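Local coordinates for protein ColD (Escherichia coli, PDB 3GR9) that removes, in its natural form, the C3'-hydroxyl of GDP-4-keto-6-deoxy-D-mannose in L-colitose biosynthesis, and is here a variant engineered to act as an aminotransferase, at residues 162-167 with 302-307; 214-219 with 250-255. The protein carries 2 engineered substitutions. All blocks are in the same frame, centred on the assembly; numbering follows the deposited sequence.

Overall arrangement
From the N terminus, the chain builds most of the mixed eight-stranded sheet of this DegT/DnrJ/EryC1-family enzyme before leaving strand 157-161 into loop 162-167, the first half of interaction 1. It then forms strands 181-185 and 198-202 and helix 205-215, whose end opens interaction 2. That contact closes at 250-255, after 30 intervening residues, where the long helix 255-286 begins. Interaction 1 closes last, where the chain enters strand 305-310 of the C-terminal three-stranded sheet. Interaction 2 is nested inside the 134-residue loop of interaction 1. Their centres lie about 27 Å apart: interaction 1 joins a loop of the large sheet to the entry of the C-terminal sheet, while interaction 2 builds a pocket facing the second subunit.

Interaction 1: 162-167 with 302-307; sequences NCESMG and SWFGFS
Ser302 OG faces two carbonyl oxygens of loop 162-167, 3.3 Å from Met166 O and 3.4 Å from Ser165 O. The bond to Met166 O is weak. The serine torsion, chi1 29°, is well off a staggered position and keeps the hydroxyl beside both carbonyls. Ser302 CB meanwhile rests against the Gly167 backbone, 3.9 Å from its C atom; Gly167, at phi 92°, adopts a backbone shape that suits glycine.

Two residues on, Phe304 reaches back to the loop. With CG anti to its backbone N (chi1 -175°), the ring brings CD1 to 3.5 Å from Glu164 O, an oblique approach backed by Phe304 CB at 3.6 Å from the same oxygen. The Glu164 carboxylate passes the far end of the ring more loosely, with OE2 4.3 Å from Phe304 CE2. Its OE1 accepts a hydrogen bond from Leu138 N, and Leu138 is also backbone-bonded to Phe304, so one neighbouring residue holds both partners. The Glu164 side chain lies about 5 Å from a bound 2-oxoglutarate. Met166 directs its thioether away, onto helices 34-47 and 255-286.

The contact joins the loop following strand 157-161 of the large sheet to the start of C-terminal strand 305-310. With one weak bond across it, the junction depends chiefly on nonpolar groups set against backbone carbonyls, and Leu138 supplies firmer polar anchoring from the side.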
ATOM      1  N   ASN B 162      -7.799   8.507  13.483  1.00 17.09           N
ATOM      2  CA  ASN B 162      -7.119   8.985  14.671  1.00 24.72           C
ATOM      3  C   ASN B 162      -5.630   9.106  14.422  1.00 15.47           C
ATOM      4  O   ASN B 162      -4.819   9.014  15.337  1.00 21.07           O
ATOM      5  CB  ASN B 162      -7.400   8.054  15.845  1.00 27.53           C
ATOM      6  CG  ASN B 162      -6.968   8.638  17.168  1.00 27.88           C
ATOM      7  OD1 ASN B 162      -7.037   9.843  17.374  1.00 29.15           O
ATOM      8  ND2 ASN B 162      -6.516   7.783  18.070  1.00 13.58           N
ATOM      9  N   CYS B 163      -5.283   9.307  13.160  1.00 10.82           N
ATOM     10  CA  CYS B 163      -3.890   9.454  12.752  1.00 20.46           C
ATOM     11  C   CYS B 163      -3.059  10.555  13.336  1.00 37.79           C
ATOM     12  O   CYS B 163      -1.851  10.360  13.494  1.00 18.56           O
ATOM     13  CB  CYS B 163      -3.687   9.327  11.238  1.00 22.76           C
ATOM     14  SG  CYS B 163      -3.865   7.618  10.623  1.00 21.31           S
ATOM     15  N   GLU B 164      -3.707  11.671  13.682  1.00 24.90           N
ATOM     16  CA  GLU B 164      -3.062  12.837  14.316  1.00 18.73           C
ATOM     17  C   GLU B 164      -3.114  12.922  15.841  1.00 26.65           C
ATOM     18  O   GLU B 164      -2.460  13.771  16.430  1.00 23.74           O
ATOM     19  CB  GLU B 164      -3.787  14.094  13.851  1.00 39.50           C
ATOM     20  CG  GLU B 164      -3.311  14.535  12.516  1.00 15.23           C
ATOM     21  CD  GLU B 164      -3.767  15.914  12.144  1.00 99.71           C
ATOM     22  OE1 GLU B 164      -4.744  16.421  12.745  1.00 10.39           O
ATOM     23  OE2 GLU B 164      -3.143  16.454  11.206  1.00 36.47           O
ATOM     24  N   SER B 165      -3.989  12.134  16.458  1.00 46.19           N
ATOM     25  CA  SER B 165      -4.189  12.168  17.900  1.00 37.93           C
ATOM     26  C   SER B 165      -3.940  10.908  18.702  1.00 59.35           C
ATOM     27  O   SER B 165      -4.710  10.665  19.616  1.00 18.25           O
ATOM     28  CB  SER B 165      -5.595  12.624  18.232  1.00 12.63           C
ATOM     29  OG  SER B 165      -5.912  13.755  17.465  1.00 40.44           O
ATOM     30  N   MET B 166      -2.908  10.114  18.393  1.00 16.10           N
ATOM     31  CA  MET B 166      -2.606   8.962  19.252  1.00 16.67           C
ATOM     32  C   MET B 166      -2.251   9.449  20.662  1.00 30.34           C
ATOM     33  O   MET B 166      -1.485  10.414  20.857  1.00 34.42           O
ATOM     34  CB  MET B 166      -1.425   8.215  18.725  1.00  1.00           C
ATOM     35  CG  MET B 166      -0.578   7.541  19.801  1.00 14.02           C
ATOM     36  SD  MET B 166       0.867   6.625  19.009  1.00 17.99           S
ATOM     37  CE  MET B 166       0.183   5.732  17.498  1.00  2.99           C
ATOM     38  N   GLY B 167      -2.833   8.798  21.650  1.00 28.13           N
ATOM     39  CA  GLY B 167      -2.588   9.177  23.032  1.00 48.93           C
ATOM     40  C   GLY B 167      -3.600  10.186  23.573  1.00 99.71           C
ATOM     41  O   GLY B 167      -3.575  10.518  24.753  1.00 30.23           O
ATOM     42  N   SER B 302      -3.446  15.310  22.880  1.00 54.44           N
ATOM     43  CA  SER B 302      -2.083  14.810  22.775  1.00 13.39           C
ATOM     44  C   SER B 302      -1.245  15.871  22.045  1.00 17.34           C
ATOM     45  O   SER B 302      -0.074  15.654  21.755  1.00 19.56           O
ATOM     46  CB  SER B 302      -2.042  13.429  22.085  1.00 33.02           C
ATOM     47  OG  SER B 302      -3.112  13.266  21.161  1.00 26.71           O
ATOM     48  N   TRP B 303      -1.872  17.020  21.777  1.00 21.51           N
ATOM     49  CA  TRP B 303      -1.228  18.187  21.191  1.00 31.84           C
ATOM     50  C   TRP B 303      -0.221  17.984  20.094  1.00 16.12           C
ATOM     51  O   TRP B 303       0.938  18.334  20.247  1.00 24.25           O
ATOM     52  CB  TRP B 303      -0.636  19.091  22.279  1.00 21.09           C
ATOM     53  CG  TRP B 303      -1.722  19.564  23.173  1.00 80.64           C
ATOM     54  CD1 TRP B 303      -2.253  18.894  24.237  1.00 24.27           C
ATOM     55  CD2 TRP B 303      -2.536  20.726  22.984  1.00  7.18           C
ATOM     56  NE1 TRP B 303      -3.314  19.594  24.760  1.00 33.55           N
ATOM     57  CE2 TRP B 303      -3.538  20.699  23.980  1.00 99.71           C
ATOM     58  CE3 TRP B 303      -2.584  21.727  22.007  1.00 27.71           C
ATOM     59  CZ2 TRP B 303      -4.506  21.693  24.100  1.00 15.35           C
ATOM     60  CZ3 TRP B 303      -3.562  22.705  22.108  1.00 27.98           C
ATOM     61  CH2 TRP B 303      -4.504  22.686  23.149  1.00 64.75           C
ATOM     62  N   PHE B 304      -0.702  17.470  18.970  1.00 36.15           N
ATOM     63  CA  PHE B 304       0.123  17.242  17.801  1.00 29.80           C
ATOM     64  C   PHE B 304       0.910  18.527  17.521  1.00 18.80           C
ATOM     65  O   PHE B 304       2.135  18.498  17.417  1.00 18.37           O
ATOM     66  CB  PHE B 304      -0.813  16.956  16.615  1.00 42.65           C
ATOM     67  CG  PHE B 304      -0.092  16.572  15.350  1.00 49.33           C
ATOM     68  CD1 PHE B 304       0.478  15.324  15.232  1.00 29.24           C
ATOM     69  CD2 PHE B 304       0.013  17.444  14.284  1.00 88.88           C
ATOM     70  CE1 PHE B 304       1.138  14.954  14.084  1.00 31.80           C
ATOM     71  CE2 PHE B 304       0.664  17.068  13.121  1.00 75.30           C
ATOM     72  CZ  PHE B 304       1.214  15.822  13.018  1.00 64.78           C
ATOM     73  N   GLY B 305       0.186  19.637  17.352  1.00 23.15           N
ATOM     74  CA  GLY B 305       0.837  20.889  17.051  1.00 13.76           C
ATOM     75  C   GLY B 305       0.041  22.034  17.604  1.00 21.67           C
ATOM     76  O   GLY B 305      -0.951  21.843  18.308  1.00 18.02           O
ATOM     77  N   PHE B 306       0.458  23.241  17.250  1.00 57.03           N
ATOM     78  CA  PHE B 306      -0.255  24.411  17.708  1.00 16.90           C
ATOM     79  C   PHE B 306      -0.805  25.150  16.505  1.00 99.71           C
ATOM     80  O   PHE B 306      -0.087  25.424  15.538  1.00 28.69           O
ATOM     81  CB  PHE B 306       0.633  25.280  18.594  1.00 36.27           C
ATOM     82  CG  PHE B 306       1.193  24.536  19.789  1.00 54.15           C
ATOM     83  CD1 PHE B 306       0.359  23.917  20.724  1.00 15.00           C
ATOM     84  CD2 PHE B 306       2.560  24.396  19.940  1.00 23.08           C
ATOM     85  CE1 PHE B 306       0.883  23.209  21.812  1.00 99.71           C
ATOM     86  CE2 PHE B 306       3.093  23.680  21.023  1.00 98.00           C
ATOM     87  CZ  PHE B 306       2.256  23.080  21.958  1.00 14.07           C
ATOM     88  N   SER B 307      -2.111  25.374  16.528  1.00 24.28           N
ATOM     89  CA  SER B 307      -2.771  26.040  15.433  1.00 32.65           C
ATOM     90  C   SER B 307      -3.040  27.428  15.907  1.00 60.62           C
ATOM     91  O   SER B 307      -3.258  27.632  17.107  1.00 19.57           O
ATOM     92  CB  SER B 307      -4.118  25.388  15.240  1.00  6.01           C
ATOM     93  OG  SER B 307      -4.590  24.924  16.506  1.00 65.40           O
TER

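Interaction 2: 214-219 with 250-255; sequences IRAHGW and NVRPLE. With AKG (2-oxoglutaric acid), chain I.
The Arg252 guanidinium has Trp219 CZ2 and 2-oxoglutarate C5 at its edge, in its plane, and its NH1 in turn lies at the edge of the His217 imidazole. One face of that imidazole carries C4 of the ligand; Ala216 O and His217 CD2 lie over one face of the Trp219 indole, toward its rim. These groups form a 2-oxoglutarate pocket at the subunit interface, its histidine and tryptophan carried by a type I' turn from Ala216 to Trp219. The guanidinium is inclined 63° to the imidazole and 43° to the indole, so neither pair stacks.

Arg252 NH2 donates to ligand O4 at 3.0 Å, whereas NH1 makes a weak bond to O3 at 3.4 Å. Glu196 of the second subunit forms a salt bridge with Arg252 NE and probably helps to orient the guanidinium; Arg333 of that subunit also binds the ligand. Asn250 packs its CB 3.6 Å from His217 CE1 while its ND2 bonds to the pyridoxal phosphate-bearing side chain of Lys190, an engineered residue, of the second subunit.

The backbones of Ala216 and Asn250 form a single beta bridge, and Ala216 CB supports Arg252 CG at 3.8 Å. Alongside, Val251 N donates to Arg215 O at 2.6 Å.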
ATOM      1  N   ILE B 214      -7.338  -9.268   4.320  1.00 29.22           N
ATOM      2  CA  ILE B 214      -7.109  -8.285   3.282  1.00 13.68           C
ATOM      3  C   ILE B 214      -5.803  -7.510   3.292  1.00 62.03           C
ATOM      4  O   ILE B 214      -5.438  -6.920   2.282  1.00 27.03           O
ATOM      5  CB  ILE B 214      -8.333  -7.434   2.910  1.00 34.32           C
ATOM      6  CG1 ILE B 214      -8.655  -6.384   3.976  1.00  7.87           C
ATOM      7  CG2 ILE B 214      -9.540  -8.262   2.476  1.00 23.76           C
ATOM      8  CD1 ILE B 214      -9.755  -5.476   3.486  1.00 18.85           C
ATOM      9  N   ARG B 215      -5.098  -7.533   4.416  1.00 19.01           N
ATOM     10  CA  ARG B 215      -3.806  -6.840   4.498  1.00 36.18           C
ATOM     11  C   ARG B 215      -2.769  -7.572   3.649  1.00  6.76           C
ATOM     12  O   ARG B 215      -1.825  -6.915   3.131  1.00 26.28           O
ATOM     13  CB  ARG B 215      -3.278  -6.891   5.927  1.00 12.24           C
ATOM     14  CG  ARG B 215      -1.795  -6.554   6.039  1.00 26.29           C
ATOM     15  CD  ARG B 215      -1.321  -6.414   7.497  1.00 17.78           C
ATOM     16  NE  ARG B 215      -1.252  -7.701   8.192  1.00 13.04           N
ATOM     17  CZ  ARG B 215      -1.021  -7.829   9.496  1.00 20.67           C
ATOM     18  NH1 ARG B 215      -0.845  -6.746  10.272  1.00 23.63           N
ATOM     19  NH2 ARG B 215      -0.987  -9.031  10.014  1.00 18.58           N
ATOM     20  N   ALA B 216      -2.947  -8.892   3.481  1.00 47.68           N
ATOM     21  CA  ALA B 216      -1.970  -9.656   2.738  1.00 48.44           C
ATOM     22  C   ALA B 216      -2.510 -10.596   1.684  1.00 51.16           C
ATOM     23  O   ALA B 216      -2.726 -11.786   1.972  1.00 17.46           O
ATOM     24  CB  ALA B 216      -1.134 -10.428   3.712  1.00 44.25           C
ATOM     25  N   HIS B 217      -2.695 -10.085   0.466  1.00 20.66           N
ATOM     26  CA  HIS B 217      -3.093 -10.940  -0.652  1.00 27.08           C
ATOM     27  C   HIS B 217      -4.477 -11.613  -0.660  1.00 31.27           C
ATOM     28  O   HIS B 217      -4.795 -12.310  -1.626  1.00 43.40           O
ATOM     29  CB  HIS B 217      -1.978 -12.016  -0.910  1.00  9.42           C
ATOM     30  CG  HIS B 217      -0.595 -11.438  -1.041  1.00 25.26           C
ATOM     31  ND1 HIS B 217      -0.189 -10.741  -2.157  1.00 32.89           N
ATOM     32  CD2 HIS B 217       0.451 -11.399  -0.174  1.00  6.87           C
ATOM     33  CE1 HIS B 217       1.047 -10.304  -1.983  1.00  7.38           C
ATOM     34  NE2 HIS B 217       1.458 -10.692  -0.782  1.00 20.32           N
ATOM     35  N   GLY B 218      -5.286 -11.459   0.390  1.00 45.18           N
ATOM     36  CA  GLY B 218      -6.616 -12.104   0.411  1.00 22.12           C
ATOM     37  C   GLY B 218      -6.494 -13.637   0.518  1.00 49.24           C
ATOM     38  O   GLY B 218      -7.404 -14.365   0.136  1.00 45.93           O
ATOM     39  N   TRP B 219      -5.356 -14.115   1.032  1.00 37.35           N
ATOM     40  CA  TRP B 219      -5.094 -15.541   1.235  1.00 67.95           C
ATOM     41  C   TRP B 219      -5.564 -15.870   2.649  1.00 99.71           C
ATOM     42  O   TRP B 219      -6.085 -15.004   3.348  1.00 38.33           O
ATOM     43  CB  TRP B 219      -3.599 -15.880   1.100  1.00 21.14           C
ATOM     44  CG  TRP B 219      -2.658 -15.139   2.074  1.00 22.35           C
ATOM     45  CD1 TRP B 219      -2.942 -14.648   3.331  1.00 38.53           C
ATOM     46  CD2 TRP B 219      -1.263 -14.895   1.870  1.00 37.21           C
ATOM     47  NE1 TRP B 219      -1.808 -14.113   3.911  1.00 24.52           N
ATOM     48  CE2 TRP B 219      -0.770 -14.235   3.025  1.00  8.83           C
ATOM     49  CE3 TRP B 219      -0.393 -15.128   0.800  1.00  9.24           C
ATOM     50  CZ2 TRP B 219       0.558 -13.863   3.153  1.00 42.31           C
ATOM     51  CZ3 TRP B 219       0.920 -14.736   0.918  1.00 73.18           C
ATOM     52  CH2 TRP B 219       1.384 -14.103   2.081  1.00 12.58           C
ATOM     53  N   ASN B 250      -1.473  -5.936  -0.882  1.00 17.98           N
ATOM     54  CA  ASN B 250      -0.328  -6.352  -0.107  1.00 23.57           C
ATOM     55  C   ASN B 250       0.112  -5.193   0.769  1.00 40.54           C
ATOM     56  O   ASN B 250       1.039  -4.478   0.408  1.00 99.71           O
ATOM     57  CB  ASN B 250       0.846  -6.853  -0.937  1.00 19.70           C
ATOM     58  CG  ASN B 250       2.115  -6.910  -0.128  1.00 15.21           C
ATOM     59  OD1 ASN B 250       2.120  -6.511   1.021  1.00 26.77           O
ATOM     60  ND2 ASN B 250       3.183  -7.400  -0.710  1.00 16.71           N
ATOM     61  N   VAL B 251      -0.555  -5.006   1.906  1.00 17.01           N
ATOM     62  CA  VAL B 251      -0.226  -3.906   2.832  1.00 16.71           C
ATOM     63  C   VAL B 251       0.543  -4.149   4.096  1.00 23.82           C
ATOM     64  O   VAL B 251       0.521  -3.340   5.034  1.00 14.11           O
ATOM     65  CB  VAL B 251      -1.142  -2.669   2.832  1.00 28.57           C
ATOM     66  CG1 VAL B 251      -1.417  -2.244   1.413  1.00  9.39           C
ATOM     67  CG2 VAL B 251      -2.433  -2.849   3.671  1.00 20.68           C
ATOM     68  N   ARG B 252       1.241  -5.281   4.062  1.00  9.24           N
ATOM     69  CA  ARG B 252       2.108  -5.767   5.133  1.00 99.71           C
ATOM     70  C   ARG B 252       3.122  -4.719   5.582  1.00 15.68           C
ATOM     71  O   ARG B 252       3.747  -4.045   4.760  1.00 59.12           O
ATOM     72  CB  ARG B 252       2.858  -7.037   4.669  1.00 28.62           C
ATOM     73  CG  ARG B 252       1.983  -8.334   4.514  1.00  9.26           C
ATOM     74  CD  ARG B 252       2.895  -9.518   4.339  1.00 17.19           C
ATOM     75  NE  ARG B 252       3.705  -9.332   3.148  1.00 35.05           N
ATOM     76  CZ  ARG B 252       3.771 -10.214   2.159  1.00 21.24           C
ATOM     77  NH1 ARG B 252       3.119 -11.364   2.266  1.00 27.63           N
ATOM     78  NH2 ARG B 252       4.534  -9.983   1.091  1.00 19.08           N
ATOM     79  N   PRO B 253       3.303  -4.621   6.901  1.00 17.65           N
ATOM     80  CA  PRO B 253       4.263  -3.691   7.453  1.00 35.73           C
ATOM     81  C   PRO B 253       5.508  -4.548   7.445  1.00 42.81           C
ATOM     82  O   PRO B 253       5.421  -5.757   7.180  1.00 24.89           O
ATOM     83  CB  PRO B 253       3.761  -3.463   8.886  1.00 10.17           C
ATOM     84  CG  PRO B 253       2.344  -3.856   8.870  1.00 46.25           C
ATOM     85  CD  PRO B 253       2.274  -4.979   7.895  1.00 35.49           C
ATOM     86  N   LEU B 254       6.652  -3.925   7.711  1.00 25.02           N
ATOM     87  CA  LEU B 254       7.918  -4.660   7.718  1.00 45.44           C
ATOM     88  C   LEU B 254       8.353  -4.973   9.149  1.00 29.82           C
ATOM     89  O   LEU B 254       8.278  -4.114  10.022  1.00 20.49           O
ATOM     90  CB  LEU B 254       9.027  -3.814   7.073  1.00 25.44           C
ATOM     91  CG  LEU B 254       9.118  -3.592   5.547  1.00 38.91           C
ATOM     92  CD1 LEU B 254      10.471  -2.901   5.259  1.00 46.99           C
ATOM     93  CD2 LEU B 254       9.124  -4.957   4.858  1.00 99.71           C
ATOM     94  N   GLU B 255       8.870  -6.172   9.386  1.00 19.01           N
ATOM     95  CA  GLU B 255       9.365  -6.527  10.713  1.00 27.82           C
ATOM     96  C   GLU B 255      10.057  -5.358  11.433  1.00 14.76           C
ATOM     97  O   GLU B 255       9.713  -5.023  12.553  1.00 26.52           O
ATOM     98  CB  GLU B 255      10.265  -7.762  10.611  1.00 13.63           C
ATOM     99  CG  GLU B 255      10.376  -8.528  11.898  1.00 99.71           C
ATOM    100  CD  GLU B 255       9.135  -9.326  12.181  1.00 22.01           C
ATOM    101  OE1 GLU B 255       8.005  -8.782  12.036  1.00 18.50           O
ATOM    102  OE2 GLU B 255       9.306 -10.511  12.560  1.00 64.39           O
TER
HETATM  103  C1  AKG I 401       4.514 -16.435  -4.618  1.00 99.71           C
HETATM  104  O1  AKG I 401       4.625 -17.196  -3.625  1.00 58.81           O
HETATM  105  O2  AKG I 401       4.333 -16.910  -5.769  1.00 72.04           O
HETATM  106  C2  AKG I 401       4.518 -14.964  -4.430  1.00 99.71           C
HETATM  107  O5  AKG I 401       4.201 -14.259  -5.363  1.00 66.38           O
HETATM  108  C3  AKG I 401       4.868 -14.372  -3.083  1.00 99.71           C
HETATM  109  C4  AKG I 401       3.675 -13.621  -2.479  1.00 38.56           C
HETATM  110  C5  AKG I 401       4.138 -12.818  -1.307  1.00 99.71           C
HETATM  111  O3  AKG I 401       4.370 -13.452  -0.130  1.00 55.48           O
HETATM  112  O4  AKG I 401       4.353 -11.572  -1.423  1.00 34.01           O